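Local coordinates for protein Mannose/sialic acid-binding lectin (Polygonatum cyrtonema, PDB 3A0C) that is a bulb-type plant lectin that probably binds carbohydrates such as mannose, at residues W42-R54 with V64-T76. Numbering follows the deposited sequence.
Sequences WASNTGGLGSGCR and VIYDQSNRVIWQT
Two sheets of the beta-prism II fold are joined where the loop after strand 39-43 meets strands 63-66 and 72-75. Ser-44 lays its CB over one face of the Trp-74 indole, 3.7 Å from the centroid of the five-membered ring, a CH-pi contact. With Trp-74 CG anti to its own N (chi1 179°), the indole reaches out to this serine. Trp-74 CZ2 also meets Trp-42 CH2 at the edge of the Trp-42 ring, 4.0 Å away. Ser-44 OG donates to Thr-46 OG1, which also bonds to Cys-30 O. Thr-46 CB lies 3.7 Å from Ile-73 CG2, Thr-46 CG2 packs against Trp-74 CB, and Thr-46 OG1 lies near Ile-65 CD1. A classic beta bulge sets both Ile-73 and Trp-74 opposite Ile-65.

Further on, Arg-54 and Tyr-66 form an antiparallel hydrogen-bonded pair within the sheet of 54-57, 63-66 and 72-75. Tyr-66 N to Arg-54 O is the straighter bond (3.2 Å, 165° at the hydrogen). The Arg-54 guanidinium leans obliquely on the Tyr-66 ring, NH1 3.1 Å from Tyr-66 CD2, with the planes 34° apart. Tyr-66 CB lies over the guanidinium centre. Arg-54 NH2 makes a weak bond to Asn-70 OD1 (2.6 Å), and Arg-54 NH1 bonds to Thr-56 OG1. Cys-53 SG touches Ile-65 CG2 at 3.8 Å. The loop contacts and the Cys-30/Cys-53 disulfide link this sheet to that of 39-43, as is characteristic of the bulb-type lectin domain.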
loop_
_atom_site.group_PDB
_atom_site.type_symbol
_atom_site.label_atom_id
_atom_site.label_comp_id
_atom_site.label_asym_id
_atom_site.label_seq_id
_atom_site.Cartn_x
_atom_site.Cartn_y
_atom_site.Cartn_z
ATOM N N TRP A 42 -0.922 7.531 17.471
ATOM C CA TRP A 42 -0.422 8.609 16.617
ATOM C C TRP A 42 -1.557 9.524 16.151
ATOM O O TRP A 42 -2.695 9.076 16.002
ATOM C CB TRP A 42 0.304 8.040 15.387
ATOM C CG TRP A 42 0.968 9.112 14.570
ATOM C CD1 TRP A 42 2.253 9.569 14.696
ATOM C CD2 TRP A 42 0.354 9.914 13.548
ATOM N NE1 TRP A 42 2.475 10.608 13.815
ATOM C CE2 TRP A 42 1.327 10.840 13.101
ATOM C CE3 TRP A 42 -0.922 9.938 12.968
ATOM C CZ2 TRP A 42 1.061 11.783 12.101
ATOM C CZ3 TRP A 42 -1.188 10.875 11.972
ATOM C CH2 TRP A 42 -0.196 11.787 11.549
ATOM N N ALA A 43 -1.243 10.798 15.914
ATOM C CA ALA A 43 -2.250 11.753 15.459
ATOM C C ALA A 43 -1.628 13.008 14.871
ATOM O O ALA A 43 -0.490 13.359 15.202
ATOM C CB ALA A 43 -3.175 12.123 16.616
ATOM N N SER A 44 -2.368 13.666 13.980
ATOM C CA SER A 44 -1.907 14.905 13.360
ATOM C C SER A 44 -2.120 16.053 14.351
ATOM O O SER A 44 -1.656 17.165 14.129
ATOM C CB SER A 44 -2.677 15.186 12.072
ATOM O OG SER A 44 -4.057 15.300 12.344
ATOM N N ASN A 45 -2.829 15.780 15.442
ATOM C CA ASN A 45 -3.071 16.786 16.471
ATOM C C ASN A 45 -3.820 18.007 15.971
ATOM O O ASN A 45 -3.634 19.110 16.488
ATOM C CB ASN A 45 -1.748 17.253 17.087
ATOM C CG ASN A 45 -1.027 16.150 17.847
ATOM O OD1 ASN A 45 -1.625 15.465 18.670
ATOM N ND2 ASN A 45 0.266 15.985 17.581
ATOM N N THR A 46 -4.658 17.826 14.961
ATOM C CA THR A 46 -5.426 18.940 14.429
ATOM C C THR A 46 -6.891 18.873 14.871
ATOM O O THR A 46 -7.761 19.510 14.275
ATOM C CB THR A 46 -5.343 18.983 12.884
ATOM O OG1 THR A 46 -5.680 17.700 12.340
ATOM C CG2 THR A 46 -3.936 19.356 12.442
ATOM N N GLY A 47 -7.152 18.110 15.927
ATOM C CA GLY A 47 -8.508 17.977 16.420
ATOM C C GLY A 47 -9.136 19.305 16.805
ATOM O O GLY A 47 -8.592 20.051 17.617
ATOM N N GLY A 48 -10.289 19.601 16.212
ATOM C CA GLY A 48 -10.988 20.836 16.514
ATOM C C GLY A 48 -10.589 22.015 15.650
ATOM O O GLY A 48 -11.129 23.109 15.823
ATOM N N LEU A 49 -9.659 21.803 14.718
ATOM C CA LEU A 49 -9.195 22.874 13.840
ATOM C C LEU A 49 -10.042 23.088 12.589
ATOM O O LEU A 49 -9.850 24.069 11.874
ATOM C CB LEU A 49 -7.742 22.627 13.425
ATOM C CG LEU A 49 -6.707 22.654 14.548
ATOM C CD1 LEU A 49 -5.326 22.374 13.978
ATOM C CD2 LEU A 49 -6.748 24.014 15.246
ATOM N N GLY A 50 -10.974 22.179 12.324
ATOM C CA GLY A 50 -11.824 22.329 11.153
ATOM C C GLY A 50 -13.067 21.453 11.150
ATOM O O GLY A 50 -13.263 20.636 12.047
ATOM N N SER A 51 -13.902 21.627 10.132
ATOM C CA SER A 51 -15.121 20.859 9.987
ATOM C C SER A 51 -15.138 20.213 8.606
ATOM O O SER A 51 -14.647 20.776 7.635
ATOM C CB SER A 51 -16.347 21.769 10.139
ATOM O OG SER A 51 -16.409 22.350 11.431
ATOM N N GLY A 52 -15.709 19.022 8.525
ATOM C CA GLY A 52 -15.777 18.344 7.251
ATOM C C GLY A 52 -14.422 18.126 6.609
ATOM O O GLY A 52 -14.282 18.272 5.403
ATOM N N CYS A 53 -13.423 17.778 7.406
ATOM C CA CYS A 53 -12.084 17.528 6.871
ATOM C C CYS A 53 -11.967 16.236 6.047
ATOM O O CYS A 53 -12.768 15.305 6.191
ATOM C CB CYS A 53 -11.047 17.467 7.998
ATOM S SG CYS A 53 -10.513 19.080 8.643
ATOM N N ARG A 54 -10.958 16.218 5.180
ATOM C CA ARG A 54 -10.645 15.074 4.334
ATOM C C ARG A 54 -9.126 15.024 4.244
ATOM O O ARG A 54 -8.466 16.048 4.325
ATOM C CB ARG A 54 -11.237 15.231 2.934
ATOM C CG ARG A 54 -10.687 16.395 2.139
ATOM C CD ARG A 54 -11.361 16.497 0.779
ATOM N NE ARG A 54 -11.303 17.852 0.229
ATOM C CZ ARG A 54 -10.255 18.364 -0.403
ATOM N NH1 ARG A 54 -9.155 17.641 -0.582
ATOM N NH2 ARG A 54 -10.311 19.605 -0.854
ATOM N N VAL A 64 -2.164 16.085 2.537
ATOM C CA VAL A 64 -2.767 17.274 3.133
ATOM C C VAL A 64 -4.148 17.088 3.759
ATOM O O VAL A 64 -4.956 16.298 3.268
ATOM C CB VAL A 64 -2.886 18.374 2.048
ATOM C CG1 VAL A 64 -3.318 19.699 2.666
ATOM C CG2 VAL A 64 -1.569 18.488 1.290
ATOM N N ILE A 65 -4.410 17.813 4.849
ATOM C CA ILE A 65 -5.718 17.772 5.503
ATOM C C ILE A 65 -6.387 19.113 5.170
ATOM O O ILE A 65 -5.826 20.168 5.434
ATOM C CB ILE A 65 -5.621 17.625 7.057
ATOM C CG1 ILE A 65 -5.218 16.199 7.446
ATOM C CG2 ILE A 65 -6.977 17.941 7.707
ATOM C CD1 ILE A 65 -5.067 15.995 8.945
ATOM N N TYR A 66 -7.572 19.061 4.571
ATOM C CA TYR A 66 -8.309 20.263 4.195
ATOM C C TYR A 66 -9.623 20.323 4.984
ATOM O O TYR A 66 -10.262 19.297 5.201
ATOM C CB TYR A 66 -8.651 20.221 2.699
ATOM C CG TYR A 66 -7.492 20.323 1.723
ATOM C CD1 TYR A 66 -6.906 21.550 1.427
ATOM C CD2 TYR A 66 -7.014 19.192 1.065
ATOM C CE1 TYR A 66 -5.867 21.652 0.495
ATOM C CE2 TYR A 66 -5.973 19.279 0.129
ATOM C CZ TYR A 66 -5.401 20.509 -0.149
ATOM O OH TYR A 66 -4.343 20.590 -1.034
ATOM N N ASP A 67 -10.043 21.507 5.416
ATOM C CA ASP A 67 -11.309 21.584 6.136
ATOM C C ASP A 67 -12.399 21.608 5.086
ATOM O O ASP A 67 -12.144 21.340 3.921
ATOM C CB ASP A 67 -11.399 22.842 7.004
ATOM C CG ASP A 67 -11.366 24.123 6.192
ATOM O OD1 ASP A 67 -11.637 24.070 4.977
ATOM O OD2 ASP A 67 -11.077 25.192 6.771
ATOM N N GLN A 68 -13.615 21.946 5.485
ATOM C CA GLN A 68 -14.729 21.982 4.545
ATOM C C GLN A 68 -14.639 23.178 3.606
ATOM O O GLN A 68 -15.279 23.185 2.552
ATOM C CB GLN A 68 -16.059 22.011 5.306
ATOM C CG GLN A 68 -17.213 21.355 4.565
ATOM C CD GLN A 68 -18.451 21.184 5.443
ATOM O OE1 GLN A 68 -19.050 22.160 5.897
ATOM N NE2 GLN A 68 -18.831 19.935 5.688
ATOM N N SER A 69 -13.848 24.182 3.986
ATOM C CA SER A 69 -13.662 25.383 3.166
ATOM C C SER A 69 -12.350 25.339 2.387
ATOM O O SER A 69 -11.859 26.367 1.926
ATOM C CB SER A 69 -13.681 26.644 4.036
ATOM O OG SER A 69 -14.909 26.755 4.734
ATOM N N ASN A 70 -11.794 24.139 2.237
ATOM C CA ASN A 70 -10.541 23.923 1.521
ATOM C C ASN A 70 -9.316 24.604 2.108
ATOM O O ASN A 70 -8.379 24.928 1.376
ATOM C CB ASN A 70 -10.666 24.326 0.047
ATOM C CG ASN A 70 -11.217 23.207 -0.820
ATOM O OD1 ASN A 70 -11.225 22.040 -0.419
ATOM N ND2 ASN A 70 -11.665 23.554 -2.021
ATOM N N ARG A 71 -9.313 24.814 3.422
ATOM C CA ARG A 71 -8.169 25.435 4.090
ATOM C C ARG A 71 -7.153 24.358 4.465
ATOM O O ARG A 71 -7.533 23.285 4.944
ATOM C CB ARG A 71 -8.614 26.173 5.357
ATOM C CG ARG A 71 -9.762 27.143 5.126
ATOM C CD ARG A 71 -9.746 28.298 6.114
ATOM N NE ARG A 71 -8.487 29.050 6.055
ATOM C CZ ARG A 71 -8.306 30.262 6.587
ATOM N NH1 ARG A 71 -9.307 30.876 7.219
ATOM N NH2 ARG A 71 -7.119 30.856 6.499
ATOM N N VAL A 72 -5.871 24.643 4.242
ATOM C CA VAL A 72 -4.795 23.696 4.562
ATOM C C VAL A 72 -4.583 23.625 6.059
ATOM O O VAL A 72 -3.863 24.430 6.626
ATOM C CB VAL A 72 -3.451 24.099 3.911
ATOM C CG1 VAL A 72 -2.348 23.105 4.319
ATOM C CG2 VAL A 72 -3.604 24.146 2.398
ATOM N N ILE A 73 -5.217 22.648 6.691
ATOM C CA ILE A 73 -5.128 22.461 8.137
ATOM C C ILE A 73 -3.839 21.751 8.579
ATOM O O ILE A 73 -3.321 22.016 9.667
ATOM C CB ILE A 73 -6.340 21.636 8.649
ATOM C CG1 ILE A 73 -7.648 22.380 8.354
ATOM C CG2 ILE A 73 -6.186 21.325 10.122
ATOM C CD1 ILE A 73 -7.726 23.759 8.894
ATOM N N TRP A 74 -3.320 20.870 7.723
ATOM C CA TRP A 74 -2.130 20.075 8.031
ATOM C C TRP A 74 -1.575 19.491 6.726
ATOM O O TRP A 74 -2.325 19.245 5.784
ATOM C CB TRP A 74 -2.538 18.943 8.986
ATOM C CG TRP A 74 -1.467 17.986 9.418
ATOM C CD1 TRP A 74 -0.715 18.062 10.548
ATOM C CD2 TRP A 74 -1.068 16.774 8.751
ATOM N NE1 TRP A 74 0.124 16.976 10.636
ATOM C CE2 TRP A 74 -0.073 16.170 9.545
ATOM C CE3 TRP A 74 -1.460 16.144 7.560
ATOM C CZ2 TRP A 74 0.542 14.965 9.187
ATOM C CZ3 TRP A 74 -0.852 14.951 7.208
ATOM C CH2 TRP A 74 0.138 14.374 8.019
ATOM N N GLN A 75 -0.263 19.270 6.678
ATOM C CA GLN A 75 0.377 18.719 5.490
ATOM C C GLN A 75 1.758 18.184 5.827
ATOM O O GLN A 75 2.441 18.713 6.697
ATOM C CB GLN A 75 0.524 19.793 4.408
ATOM C CG GLN A 75 1.491 20.893 4.791
ATOM C CD GLN A 75 1.606 21.962 3.734
ATOM O OE1 GLN A 75 1.938 21.668 2.587
ATOM N NE2 GLN A 75 1.335 23.215 4.111
ATOM N N THR A 76 2.177 17.138 5.129
ATOM C CA THR A 76 3.491 16.576 5.392
ATOM C C THR A 76 4.493 17.391 4.586
ATOM O O THR A 76 5.707 17.331 4.822
ATOM C CB THR A 76 3.567 15.102 4.954
ATOM O OG1 THR A 76 3.476 15.025 3.526
ATOM C CG2 THR A 76 2.428 14.326 5.546
#